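Local coordinates for uncharacterized protein (Rhodospirillum rubrum ATCC 11170, PDB 3K8R), which is of unknown function, belongs to the DUF2442 family and, in the crystal, pairs with a second copy by continuing a beta sheet across the interface, at residues 57-62 against 86-91; 26-31 against 42-47; 32-37 against 66-71; 37-42 against 49-54. All blocks are in the same frame, centred on the assembly; numbering follows the deposited sequence.

Overall arrangement
From the N terminus, strand 27-33 folds back on strand 38-43, and contact 2 (26-31 against 42-47) joins the open end of this hairpin. Contact 4 (37-42 against 49-54) adds strand 48-51 as the third strand. It crosses contact 2, shares D42 with it, and touches the second subunit as contact 2 does. Contact 3 (32-37 against 66-71) crosses contact 2, closes a longer loop, inside which contact 4 is nested, and brings helix 64-67 onto the first hairpin. Contact 1 (57-62 against 86-91) crosses contact 3 and ties the loop before that helix to the second sheet, 71-73/78-81/86-89. L59 and A62 touch L67, while L90 packs on A27 and L43.

Contact 1 (57-62 against 86-91); sequences QGLEGA and VDLSLP. With EDO (1,2-ethanediol), chain D.
Strand 86-89, the last of the antiparallel sheet 71-73/78-81/86-89, meets the loop ahead of helix 64-67 where V86 and L88 receive L59. The two strand residues point toward the loop and D87 between them points away, the usual alternation of a strand. L59 straddles the pair: its CD1 lies 3.9 Å from L88 CD1, and its CD2 lies 4.1 Å from V86 CG2. With CG beside the backbone N and anti to the carbonyl carbon (chi1 -61°), the methyl fork is carried to the strand. An alanine at this position is likely to open a gap beside V86 and L88, whose contacts with the two methyls would be lost. Backbone carbonyls of the loop also meet these side chains, G58 O lying 3.3 Å from V86 CG2 and Q57 O 3.7 Å from L88 CD2. The loop itself holds a type I beta turn from L59 to A62, closed by A62 N to L59 O at 3.2 Å. Just before it, G58 N donates to E60 OE1 at 3.0 Å, meeting the oxygen from above the carboxylate plane. The other oxygen, OE2, binds R107 and W103 NE1, tying the loop to the C-terminal part of the chain. At the far end of the strand, S89 N donates to O1 of a bound 1,2-ethanediol at 2.8 Å, nearly straight at 167°, while S89 OG caps G92 N at the start of helix 90-94.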
loop_
_atom_site.group_PDB
_atom_site.type_symbol
_atom_site.label_atom_id
_atom_site.label_comp_id
_atom_site.label_asym_id
_atom_site.label_seq_id
_atom_site.Cartn_x
_atom_site.Cartn_y
_atom_site.Cartn_z
ATOM N N GLN A 57 10.793 1.879 -12.368
ATOM C CA GLN A 57 11.416 2.175 -13.643
ATOM C C GLN A 57 11.406 3.663 -13.951
ATOM O O GLN A 57 10.340 4.303 -14.049
ATOM C CB GLN A 57 10.710 1.430 -14.770
ATOM C CG GLN A 57 11.331 1.710 -16.125
ATOM C CD GLN A 57 10.695 0.931 -17.227
ATOM O OE1 GLN A 57 9.535 0.528 -17.142
ATOM N NE2 GLN A 57 11.450 0.718 -18.287
ATOM N N GLY A 58 12.608 4.195 -14.129
ATOM C CA GLY A 58 12.795 5.601 -14.455
ATOM C C GLY A 58 13.270 6.436 -13.290
ATOM O O GLY A 58 13.583 7.603 -13.489
ATOM N N LEU A 59 13.318 5.850 -12.084
ATOM C CA LEU A 59 13.751 6.564 -10.873
ATOM C C LEU A 59 14.955 5.903 -10.163
ATOM O O LEU A 59 15.379 6.355 -9.101
ATOM C CB LEU A 59 12.570 6.713 -9.893
ATOM C CG LEU A 59 11.319 7.497 -10.339
ATOM C CD1 LEU A 59 10.260 7.506 -9.243
ATOM C CD2 LEU A 59 11.644 8.934 -10.760
ATOM N N GLU A 60 15.546 4.872 -10.763
ATOM C CA GLU A 60 16.664 4.161 -10.121
ATOM C C GLU A 60 17.804 5.055 -9.667
ATOM O O GLU A 60 18.433 4.763 -8.659
ATOM C CB GLU A 60 17.280 3.097 -11.036
ATOM C CG GLU A 60 16.366 1.980 -11.514
ATOM C CD GLU A 60 15.616 2.319 -12.793
ATOM O OE1 GLU A 60 15.335 3.515 -13.053
ATOM O OE2 GLU A 60 15.312 1.373 -13.545
ATOM N N GLY A 61 18.080 6.122 -10.417
ATOM C CA GLY A 61 19.197 7.008 -10.110
ATOM C C GLY A 61 18.842 8.403 -9.643
ATOM O O GLY A 61 19.724 9.234 -9.485
ATOM N N ALA A 62 17.565 8.670 -9.396
ATOM C CA ALA A 62 17.143 10.004 -8.958
ATOM C C ALA A 62 17.634 10.326 -7.553
ATOM O O ALA A 62 17.797 9.432 -6.733
ATOM C CB ALA A 62 15.650 10.116 -9.011
ATOM N N VAL A 86 8.838 11.032 -15.755
ATOM C CA VAL A 86 8.497 9.678 -15.338
ATOM C C VAL A 86 7.041 9.637 -14.889
ATOM O O VAL A 86 6.571 10.546 -14.205
ATOM C CB VAL A 86 9.422 9.177 -14.222
ATOM C CG1 VAL A 86 8.884 7.888 -13.624
ATOM C CG2 VAL A 86 10.843 8.998 -14.766
ATOM N N ASP A 87 6.330 8.595 -15.319
ATOM C CA ASP A 87 4.928 8.366 -14.965
ATOM C C ASP A 87 4.732 6.933 -14.483
ATOM O O ASP A 87 5.027 5.982 -15.197
ATOM C CB ASP A 87 4.007 8.688 -16.144
ATOM C CG ASP A 87 3.769 10.178 -16.303
ATOM O OD1 ASP A 87 3.612 10.862 -15.277
ATOM O OD2 ASP A 87 3.713 10.671 -17.444
ATOM N N LEU A 88 4.261 6.785 -13.255
ATOM C CA LEU A 88 4.062 5.469 -12.683
ATOM C C LEU A 88 2.580 5.310 -12.425
ATOM O O LEU A 88 1.875 6.299 -12.209
ATOM C CB LEU A 88 4.840 5.320 -11.371
ATOM C CG LEU A 88 6.353 5.585 -11.401
ATOM C CD1 LEU A 88 6.918 5.586 -9.983
ATOM C CD2 LEU A 88 7.101 4.586 -12.285
ATOM N N SER A 89 2.114 4.062 -12.455
ATOM C CA SER A 89 0.716 3.729 -12.196
ATOM C C SER A 89 0.572 3.357 -10.742
ATOM O O SER A 89 1.335 2.541 -10.264
ATOM C CB SER A 89 0.311 2.531 -13.048
ATOM O OG SER A 89 -0.919 1.999 -12.613
ATOM N N LEU A 90 -0.382 3.947 -10.028
ATOM C CA LEU A 90 -0.593 3.597 -8.606
ATOM C C LEU A 90 -1.108 2.159 -8.486
ATOM O O LEU A 90 -0.559 1.358 -7.715
ATOM C CB LEU A 90 -1.543 4.585 -7.916
ATOM C CG LEU A 90 -1.987 4.323 -6.475
ATOM C CD1 LEU A 90 -0.796 4.215 -5.508
ATOM C CD2 LEU A 90 -2.937 5.434 -6.051
ATOM N N PRO A 91 -2.156 1.815 -9.259
ATOM C CA PRO A 91 -2.630 0.436 -9.172
ATOM C C PRO A 91 -1.532 -0.565 -9.512
ATOM O O PRO A 91 -1.449 -1.615 -8.868
ATOM C CB PRO A 91 -3.759 0.382 -10.203
ATOM C CG PRO A 91 -4.215 1.793 -10.354
ATOM C CD PRO A 91 -3.004 2.637 -10.147
HETATM C C1 EDO D . 3.741 1.466 -14.441
HETATM O O1 EDO D . 4.065 2.263 -13.293
HETATM C C2 EDO D . 3.592 -0.006 -14.052
HETATM O O2 EDO D . 3.638 -0.177 -12.623
#

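Contact 2 (26-31 against 42-47). With EDO (1,2-ethanediol), chain C.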
loop_
_atom_site.group_PDB
_atom_site.type_symbol
_atom_site.label_atom_id
_atom_site.label_comp_id
_atom_site.label_asym_id
_atom_site.label_seq_id
_atom_site.Cartn_x
_atom_site.Cartn_y
_atom_site.Cartn_z
ATOM N N ARG A 26 -7.459 5.650 -4.892
ATOM C CA ARG A 26 -7.006 6.801 -5.658
ATOM C C ARG A 26 -6.126 7.711 -4.787
ATOM O O ARG A 26 -6.463 7.992 -3.637
ATOM C CB ARG A 26 -8.261 7.527 -6.188
ATOM C CG ARG A 26 -8.090 8.186 -7.554
ATOM C CD ARG A 26 -9.404 8.298 -8.378
ATOM N NE ARG A 26 -10.210 9.504 -8.154
ATOM C CZ ARG A 26 -11.154 9.657 -7.223
ATOM N NH1 ARG A 26 -11.426 8.690 -6.350
ATOM N NH2 ARG A 26 -11.817 10.812 -7.147
ATOM N N ALA A 27 -4.999 8.166 -5.334
ATOM C CA ALA A 27 -4.065 9.017 -4.583
ATOM C C ALA A 27 -4.612 10.409 -4.288
ATOM O O ALA A 27 -4.908 11.156 -5.212
ATOM C CB ALA A 27 -2.754 9.148 -5.330
ATOM N N ALA A 28 -4.730 10.746 -3.004
ATOM C CA ALA A 28 -5.165 12.077 -2.571
ATOM C C ALA A 28 -3.938 12.983 -2.329
ATOM O O ALA A 28 -3.956 14.166 -2.633
ATOM C CB ALA A 28 -6.007 11.969 -1.319
ATOM N N LYS A 29 -2.871 12.412 -1.782
ATOM C CA LYS A 29 -1.629 13.128 -1.534
ATOM C C LYS A 29 -0.468 12.179 -1.747
ATOM O O LYS A 29 -0.606 10.978 -1.526
ATOM C CB LYS A 29 -1.580 13.623 -0.093
ATOM C CG LYS A 29 -2.576 14.714 0.270
ATOM C CD LYS A 29 -2.412 15.089 1.738
ATOM C CE LYS A 29 -3.350 16.199 2.168
ATOM N NZ LYS A 29 -3.243 16.468 3.630
ATOM N N ALA A 30 0.679 12.721 -2.155
ATOM C CA ALA A 30 1.908 11.940 -2.383
ATOM C C ALA A 30 3.155 12.742 -1.999
ATOM O O ALA A 30 3.266 13.917 -2.325
ATOM C CB ALA A 30 1.996 11.536 -3.826
ATOM N N ARG A 31 4.102 12.111 -1.315
ATOM C CA ARG A 31 5.332 12.807 -0.935
ATOM C C ARG A 31 6.505 11.858 -0.746
ATOM O O ARG A 31 6.322 10.666 -0.488
ATOM C CB ARG A 31 5.117 13.586 0.362
ATOM C CG ARG A 31 5.000 12.732 1.610
ATOM C CD ARG A 31 4.700 13.576 2.838
ATOM N NE ARG A 31 4.822 12.823 4.095
ATOM C CZ ARG A 31 3.894 12.016 4.605
ATOM N NH1 ARG A 31 2.748 11.799 3.965
ATOM N NH2 ARG A 31 4.119 11.398 5.761
ATOM N N ASP A 42 -1.193 8.906 0.389
ATOM C CA ASP A 42 -2.422 8.912 1.170
ATOM C C ASP A 42 -3.589 8.660 0.231
ATOM O O ASP A 42 -3.949 9.520 -0.578
ATOM C CB ASP A 42 -2.617 10.260 1.860
ATOM C CG ASP A 42 -1.507 10.586 2.820
ATOM O OD1 ASP A 42 -1.265 9.765 3.728
ATOM O OD2 ASP A 42 -0.893 11.665 2.677
ATOM N N LEU A 43 -4.171 7.472 0.329
ATOM C CA LEU A 43 -5.296 7.114 -0.523
ATOM C C LEU A 43 -6.565 7.823 -0.065
ATOM O O LEU A 43 -6.795 8.031 1.132
ATOM C CB LEU A 43 -5.497 5.599 -0.560
ATOM C CG LEU A 43 -4.305 4.839 -1.136
ATOM C CD1 LEU A 43 -4.569 3.374 -1.029
ATOM C CD2 LEU A 43 -4.019 5.240 -2.580
ATOM N N GLU A 44 -7.392 8.157 -1.048
ATOM C CA GLU A 44 -8.618 8.917 -0.844
ATOM C C GLU A 44 -9.645 8.158 -0.010
ATOM O O GLU A 44 -10.525 8.765 0.595
ATOM C CB GLU A 44 -9.193 9.299 -2.207
ATOM C CG GLU A 44 -9.780 10.698 -2.253
ATOM C CD GLU A 44 -9.791 11.256 -3.673
ATOM O OE1 GLU A 44 -10.279 10.541 -4.585
ATOM O OE2 GLU A 44 -9.306 12.403 -3.873
ATOM N N ASN A 45 -9.520 6.836 0.027
ATOM C CA ASN A 45 -10.386 5.989 0.835
ATOM C C ASN A 45 -9.910 5.850 2.294
ATOM O O ASN A 45 -10.409 4.994 3.022
ATOM C CB ASN A 45 -10.483 4.599 0.201
ATOM C CG ASN A 45 -9.161 3.862 0.204
ATOM O OD1 ASN A 45 -8.273 4.164 1.002
ATOM N ND2 ASN A 45 -9.016 2.895 -0.693
ATOM N N GLY A 46 -8.933 6.656 2.708
ATOM C CA GLY A 46 -8.415 6.606 4.072
ATOM C C GLY A 46 -7.168 5.753 4.299
ATOM O O GLY A 46 -6.518 5.892 5.331
ATOM N N CYS A 47 -6.817 4.869 3.365
ATOM C CA CYS A 47 -5.632 4.012 3.543
ATOM C C CYS A 47 -4.354 4.721 3.126
ATOM O O CYS A 47 -4.410 5.866 2.645
ATOM C CB CYS A 47 -5.775 2.729 2.747
ATOM S SG CYS A 47 -7.171 1.787 3.251
HETATM C C1 EDO C . 1.343 8.613 6.827
HETATM O O1 EDO C . 2.407 8.510 7.784
HETATM C C2 EDO C . 0.808 10.044 6.815
HETATM O O2 EDO C . 0.739 10.514 5.464
#
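R26 and E44 pair beside the bulged end of the hairpin formed by strands 27-33 and 38-43. Along R26, CB stands 4.0 Å from E44 OE1. The chain bends at chi3 (88°), which turns the guanidinium toward the glutamate: NE comes to 3.7 Å from E44 OE1, NH1 forms a salt bridge with it at 2.8 Å, and NH2 is 3.0 Å away. OE1 lies over a face of the guanidinium, and the two planar groups are turned 68° apart, which suggests an attraction more of charge than of in-plane N-H donation. The backbone also joins, E44 N to R26 O at 2.8 Å. Next along, D42 O accepts from A28 N (2.8 Å) and, weakly, from K29 N (3.3 Å): two residues facing one make a classic beta bulge, shifting the register by one. D42 N returns a bond to K29 O. Beyond the bulge, R31 NH1 donates to O2 of a bound 1,2-ethanediol at 2.8 Å, and that hydroxyl donates on to D42 OD1. The direct R31 NH1 to D42 OD2 ion pair is long, so in this crystal the diol, probably from the crystallisation liquor, bridges two groups whose direct attraction is probably modest.

Contact 3 (32-37 against 66-71)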
loop_
_atom_site.group_PDB
_atom_site.type_symbol
_atom_site.label_atom_id
_atom_site.label_comp_id
_atom_site.label_asym_id
_atom_site.label_seq_id
_atom_site.Cartn_x
_atom_site.Cartn_y
_atom_site.Cartn_z
ATOM N N TYR A 32 7.712 12.387 -0.882
ATOM C CA TYR A 32 8.885 11.584 -0.628
ATOM C C TYR A 32 9.315 11.858 0.809
ATOM O O TYR A 32 9.403 13.006 1.240
ATOM C CB TYR A 32 10.011 11.908 -1.597
ATOM C CG TYR A 32 11.262 11.078 -1.372
ATOM C CD1 TYR A 32 11.295 9.724 -1.696
ATOM C CD2 TYR A 32 12.414 11.650 -0.854
ATOM C CE1 TYR A 32 12.435 8.972 -1.489
ATOM C CE2 TYR A 32 13.555 10.905 -0.653
ATOM C CZ TYR A 32 13.560 9.570 -0.974
ATOM O OH TYR A 32 14.702 8.842 -0.775
ATOM N N ASP A 33 9.536 10.792 1.559
ATOM C CA ASP A 33 9.980 10.891 2.923
ATOM C C ASP A 33 11.464 10.526 2.867
ATOM O O ASP A 33 11.824 9.389 2.560
ATOM C CB ASP A 33 9.174 9.924 3.790
ATOM C CG ASP A 33 9.631 9.898 5.213
ATOM O OD1 ASP A 33 9.779 10.968 5.825
ATOM O OD2 ASP A 33 9.834 8.791 5.735
ATOM N N ARG A 34 12.328 11.498 3.127
ATOM C CA ARG A 34 13.763 11.258 3.096
ATOM C C ARG A 34 14.186 10.288 4.181
ATOM O O ARG A 34 15.047 9.432 3.949
ATOM C CB ARG A 34 14.532 12.557 3.283
ATOM C CG ARG A 34 14.226 13.559 2.233
ATOM C CD ARG A 34 15.207 14.690 2.213
ATOM N NE ARG A 34 14.909 15.514 1.058
ATOM C CZ ARG A 34 15.672 16.489 0.593
ATOM N NH1 ARG A 34 16.809 16.798 1.197
ATOM N NH2 ARG A 34 15.288 17.161 -0.483
ATOM N N SER A 35 13.583 10.431 5.361
ATOM C CA SER A 35 13.900 9.580 6.501
ATOM C C SER A 35 13.836 8.095 6.148
ATOM O O SER A 35 14.808 7.368 6.357
ATOM C CB SER A 35 12.950 9.865 7.659
ATOM O OG SER A 35 13.264 9.048 8.777
ATOM N N SER A 36 12.702 7.659 5.601
ATOM C CA SER A 36 12.505 6.255 5.244
ATOM C C SER A 36 12.770 5.945 3.764
ATOM O O SER A 36 12.555 4.814 3.318
ATOM C CB SER A 36 11.079 5.845 5.562
ATOM O OG SER A 36 10.197 6.408 4.614
ATOM N N ALA A 37 13.232 6.936 3.007
ATOM C CA ALA A 37 13.514 6.757 1.586
ATOM C C ALA A 37 12.329 6.186 0.822
ATOM O O ALA A 37 12.534 5.460 -0.153
ATOM C CB ALA A 37 14.725 5.866 1.392
ATOM N N GLN A 66 15.331 15.275 -6.264
ATOM C CA GLN A 66 14.502 14.986 -7.431
ATOM C C GLN A 66 13.253 14.184 -7.108
ATOM O O GLN A 66 12.230 14.363 -7.750
ATOM C CB GLN A 66 15.315 14.259 -8.493
ATOM C CG GLN A 66 16.395 15.138 -9.058
ATOM C CD GLN A 66 17.190 14.475 -10.134
ATOM O OE1 GLN A 66 17.488 13.282 -10.068
ATOM N NE2 GLN A 66 17.563 15.254 -11.141
ATOM N N LEU A 67 13.332 13.303 -6.119
ATOM C CA LEU A 67 12.190 12.459 -5.762
ATOM C C LEU A 67 11.033 13.252 -5.154
ATOM O O LEU A 67 9.876 12.901 -5.355
ATOM C CB LEU A 67 12.630 11.305 -4.853
ATOM C CG LEU A 67 13.440 10.223 -5.581
ATOM C CD1 LEU A 67 14.071 9.279 -4.591
ATOM C CD2 LEU A 67 12.566 9.459 -6.576
ATOM N N CYS A 68 11.347 14.335 -4.452
ATOM C CA CYS A 68 10.331 15.202 -3.850
ATOM C C CYS A 68 9.392 15.877 -4.826
ATOM O O CYS A 68 8.342 16.348 -4.426
ATOM C CB CYS A 68 11.008 16.305 -3.065
ATOM S SG CYS A 68 12.020 15.633 -1.788
ATOM N N ALA A 69 9.761 15.929 -6.097
ATOM C CA ALA A 69 8.925 16.573 -7.105
ATOM C C ALA A 69 7.651 15.795 -7.440
ATOM O O ALA A 69 6.878 16.240 -8.291
ATOM C CB ALA A 69 9.739 16.833 -8.385
ATOM N N VAL A 70 7.420 14.659 -6.780
ATOM C CA VAL A 70 6.270 13.825 -7.092
ATOM C C VAL A 70 4.989 14.628 -7.076
ATOM O O VAL A 70 4.803 15.481 -6.215
ATOM C CB VAL A 70 6.129 12.640 -6.141
ATOM C CG1 VAL A 70 5.947 13.126 -4.707
ATOM C CG2 VAL A 70 4.964 11.743 -6.589
ATOM N N GLU A 71 4.145 14.351 -8.072
ATOM C CA GLU A 71 2.837 14.988 -8.284
ATOM C C GLU A 71 1.791 13.927 -8.617
ATOM O O GLU A 71 2.124 12.865 -9.138
ATOM C CB GLU A 71 2.888 15.940 -9.481
ATOM C CG GLU A 71 3.557 17.269 -9.261
ATOM C CD GLU A 71 3.493 18.142 -10.507
ATOM O OE1 GLU A 71 4.120 17.809 -11.540
ATOM O OE2 GLU A 71 2.815 19.181 -10.451
#
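Y32 and L67 make the apolar part of the contact, the leucine lying over one face of the ring. L67 CB stands 3.8 Å from the ring centroid, 15° off the normal, a CH-pi contact, and L67 CD1 extends over the far half of the ring to 3.5 Å from Y32 CE1. With CG anti to the backbone N (chi1 -180°), the ring of Y32 reaches out across L67, and its OH bonds to R54 NH1. V70 CG1 adds a looser touch at 4.3 Å from Y32 N. Sulfur contacts form the second group. C68 SG approaches the tyrosine obliquely, 5.4 Å from the ring centroid, and also lies at the edge of the R34 guanidinium, 3.8 Å from NH2. That NH2 has its stronger partner in D65, with which it forms a salt bridge. Within segment 32-37, D33 OD2 accepts from S36 OG at 2.7 Å, through its anti lone pair, and from S36 N at 3.1 Å, from above the carboxylate plane. The latter bond makes an Asx motif in the turn of the beta hairpin 27-33/38-43, while L67 of helix 64-67 packs on Y32, in the strand leading into that turn.

Contact 4 (37-42 against 49-54). With EDO (1,2-ethanediol), chain C.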
loop_
_atom_site.group_PDB
_atom_site.type_symbol
_atom_site.label_atom_id
_atom_site.label_comp_id
_atom_site.label_asym_id
_atom_site.label_seq_id
_atom_site.Cartn_x
_atom_site.Cartn_y
_atom_site.Cartn_z
ATOM N N ALA A 37 13.232 6.936 3.007
ATOM C CA ALA A 37 13.514 6.757 1.586
ATOM C C ALA A 37 12.329 6.186 0.822
ATOM O O ALA A 37 12.534 5.460 -0.153
ATOM C CB ALA A 37 14.725 5.866 1.392
ATOM N N ARG A 38 11.104 6.502 1.252
ATOM C CA ARG A 38 9.892 6.010 0.573
ATOM C C ARG A 38 9.016 7.151 0.075
ATOM O O ARG A 38 9.112 8.292 0.542
ATOM C CB ARG A 38 9.020 5.188 1.529
ATOM C CG ARG A 38 9.686 4.018 2.217
ATOM C CD ARG A 38 10.030 2.886 1.263
ATOM N NE ARG A 38 10.760 1.793 1.939
ATOM C CZ ARG A 38 12.096 1.629 1.969
ATOM N NH1 ARG A 38 12.923 2.470 1.349
ATOM N NH2 ARG A 38 12.618 0.591 2.622
ATOM N N VAL A 39 8.144 6.826 -0.872
ATOM C CA VAL A 39 7.146 7.771 -1.342
ATOM C C VAL A 39 5.871 7.370 -0.612
ATOM O O VAL A 39 5.367 6.277 -0.841
ATOM C CB VAL A 39 6.925 7.666 -2.849
ATOM C CG1 VAL A 39 5.809 8.616 -3.297
ATOM C CG2 VAL A 39 8.221 7.947 -3.592
ATOM N N ILE A 40 5.380 8.213 0.300
ATOM C CA ILE A 40 4.144 7.913 1.048
ATOM C C ILE A 40 2.925 8.476 0.310
ATOM O O ILE A 40 2.876 9.682 0.007
ATOM C CB ILE A 40 4.178 8.465 2.486
ATOM C CG1 ILE A 40 5.394 7.915 3.231
ATOM C CG2 ILE A 40 2.915 8.080 3.230
ATOM C CD1 ILE A 40 5.532 8.436 4.626
ATOM N N VAL A 41 1.956 7.596 0.030
ATOM C CA VAL A 41 0.742 7.946 -0.706
ATOM C C VAL A 41 -0.503 7.792 0.162
ATOM O O VAL A 41 -0.831 6.688 0.604
ATOM C CB VAL A 41 0.542 7.051 -1.947
ATOM C CG1 VAL A 41 -0.634 7.562 -2.768
ATOM C CG2 VAL A 41 1.802 7.009 -2.793
ATOM N N ASP A 42 -1.193 8.906 0.389
ATOM C CA ASP A 42 -2.422 8.912 1.170
ATOM C C ASP A 42 -3.589 8.660 0.231
ATOM O O ASP A 42 -3.949 9.520 -0.578
ATOM C CB ASP A 42 -2.617 10.260 1.860
ATOM C CG ASP A 42 -1.507 10.586 2.820
ATOM O OD1 ASP A 42 -1.265 9.765 3.728
ATOM O OD2 ASP A 42 -0.893 11.665 2.677
ATOM N N PHE A 49 -0.341 3.907 1.250
ATOM C CA PHE A 49 0.564 3.014 0.523
ATOM C C PHE A 49 1.943 3.657 0.429
ATOM O O PHE A 49 2.055 4.826 0.081
ATOM C CB PHE A 49 0.016 2.715 -0.873
ATOM C CG PHE A 49 0.932 1.878 -1.733
ATOM C CD1 PHE A 49 1.098 0.521 -1.480
ATOM C CD2 PHE A 49 1.592 2.438 -2.811
ATOM C CE1 PHE A 49 1.926 -0.254 -2.269
ATOM C CE2 PHE A 49 2.419 1.671 -3.605
ATOM C CZ PHE A 49 2.586 0.316 -3.329
ATOM N N ALA A 50 2.982 2.899 0.765
ATOM C CA ALA A 50 4.356 3.402 0.693
ATOM C C ALA A 50 5.170 2.462 -0.172
ATOM O O ALA A 50 5.082 1.245 0.004
ATOM C CB ALA A 50 4.975 3.504 2.084
ATOM N N PHE A 51 5.939 3.016 -1.109
ATOM C CA PHE A 51 6.828 2.212 -1.957
ATOM C C PHE A 51 8.177 2.899 -2.073
ATOM O O PHE A 51 8.240 4.134 -2.084
ATOM C CB PHE A 51 6.240 2.018 -3.342
ATOM C CG PHE A 51 6.138 3.286 -4.149
ATOM C CD1 PHE A 51 5.066 4.151 -3.982
ATOM C CD2 PHE A 51 7.104 3.603 -5.099
ATOM C CE1 PHE A 51 4.963 5.332 -4.737
ATOM C CE2 PHE A 51 7.011 4.781 -5.863
ATOM C CZ PHE A 51 5.937 5.645 -5.682
ATOM N N PRO A 52 9.266 2.117 -2.102
ATOM C CA PRO A 52 10.583 2.709 -2.316
ATOM C C PRO A 52 10.716 3.021 -3.798
ATOM O O PRO A 52 10.812 2.097 -4.599
ATOM C CB PRO A 52 11.544 1.601 -1.907
ATOM C CG PRO A 52 10.767 0.359 -2.040
ATOM C CD PRO A 52 9.364 0.708 -1.694
ATOM N N PRO A 53 10.735 4.313 -4.160
ATOM C CA PRO A 53 10.737 4.741 -5.557
ATOM C C PRO A 53 11.939 4.305 -6.409
ATOM O O PRO A 53 11.793 4.201 -7.631
ATOM C CB PRO A 53 10.681 6.264 -5.452
ATOM C CG PRO A 53 11.389 6.557 -4.187
ATOM C CD PRO A 53 11.072 5.425 -3.253
ATOM N N ARG A 54 13.100 4.046 -5.805
ATOM C CA ARG A 54 14.271 3.611 -6.596
ATOM C C ARG A 54 14.141 2.195 -7.147
ATOM O O ARG A 54 15.008 1.759 -7.889
ATOM C CB ARG A 54 15.585 3.790 -5.832
ATOM C CG ARG A 54 15.900 5.253 -5.598
ATOM C CD ARG A 54 17.254 5.492 -4.980
ATOM N NE ARG A 54 17.505 6.930 -4.860
ATOM C CZ ARG A 54 17.243 7.675 -3.792
ATOM N NH1 ARG A 54 16.729 7.139 -2.699
ATOM N NH2 ARG A 54 17.505 8.976 -3.815
HETATM C C1 EDO C . 1.343 8.613 6.827
HETATM O O1 EDO C . 2.407 8.510 7.784
HETATM C C2 EDO C . 0.808 10.044 6.815
HETATM O O2 EDO C . 0.739 10.514 5.464
#
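V41 N donates to F49 O at 2.8 Å, and F49 N returns the bond to V41 O at 2.9 Å, closing one antiparallel hydrogen-bonded pair of strands 38-43 and 48-51. At the next hydrogen-bonded pair, V39 N reaches F51 O at 3.0 Å in an almost straight bond, whereas F51 N to V39 O is weak. I40 and A50 form the non-hydrogen-bonded pair between them. The N-to-C directions of 38-42 and 49-51 lie 163° apart, nearly antiparallel, as in a beta hairpin. V39, V41, F49 and F51 share one face. There F51 CG sits between its backbone N and carbonyl carbon (chi1 66°), which brings the ring alongside V39: V39 CB stands over its face, 3.9 Å from the centroid, and V41 CG2 meets its edge, 4.1 Å from CE1. L93 of helix 90-94 touches the same ring. A serine in place of F51 would probably leave V39 and V41 without the ring they pack on. Where the strand ends, V39 CG2 lies 3.5 Å from P53 CG, and R38 lays a guanidinium face over P52, its NH1 3.6 Å from P52 CB. A50 pairs with a strand of the second subunit, so the sheet runs on across the interface; C47 of that subunit packs on F49 and F51. Backbone bonds thus set the register, while on the apolar face the two phenylalanines meet helix 90-94, and the guanidinium of R38 rests on proline carbons near G46 of the second subunit.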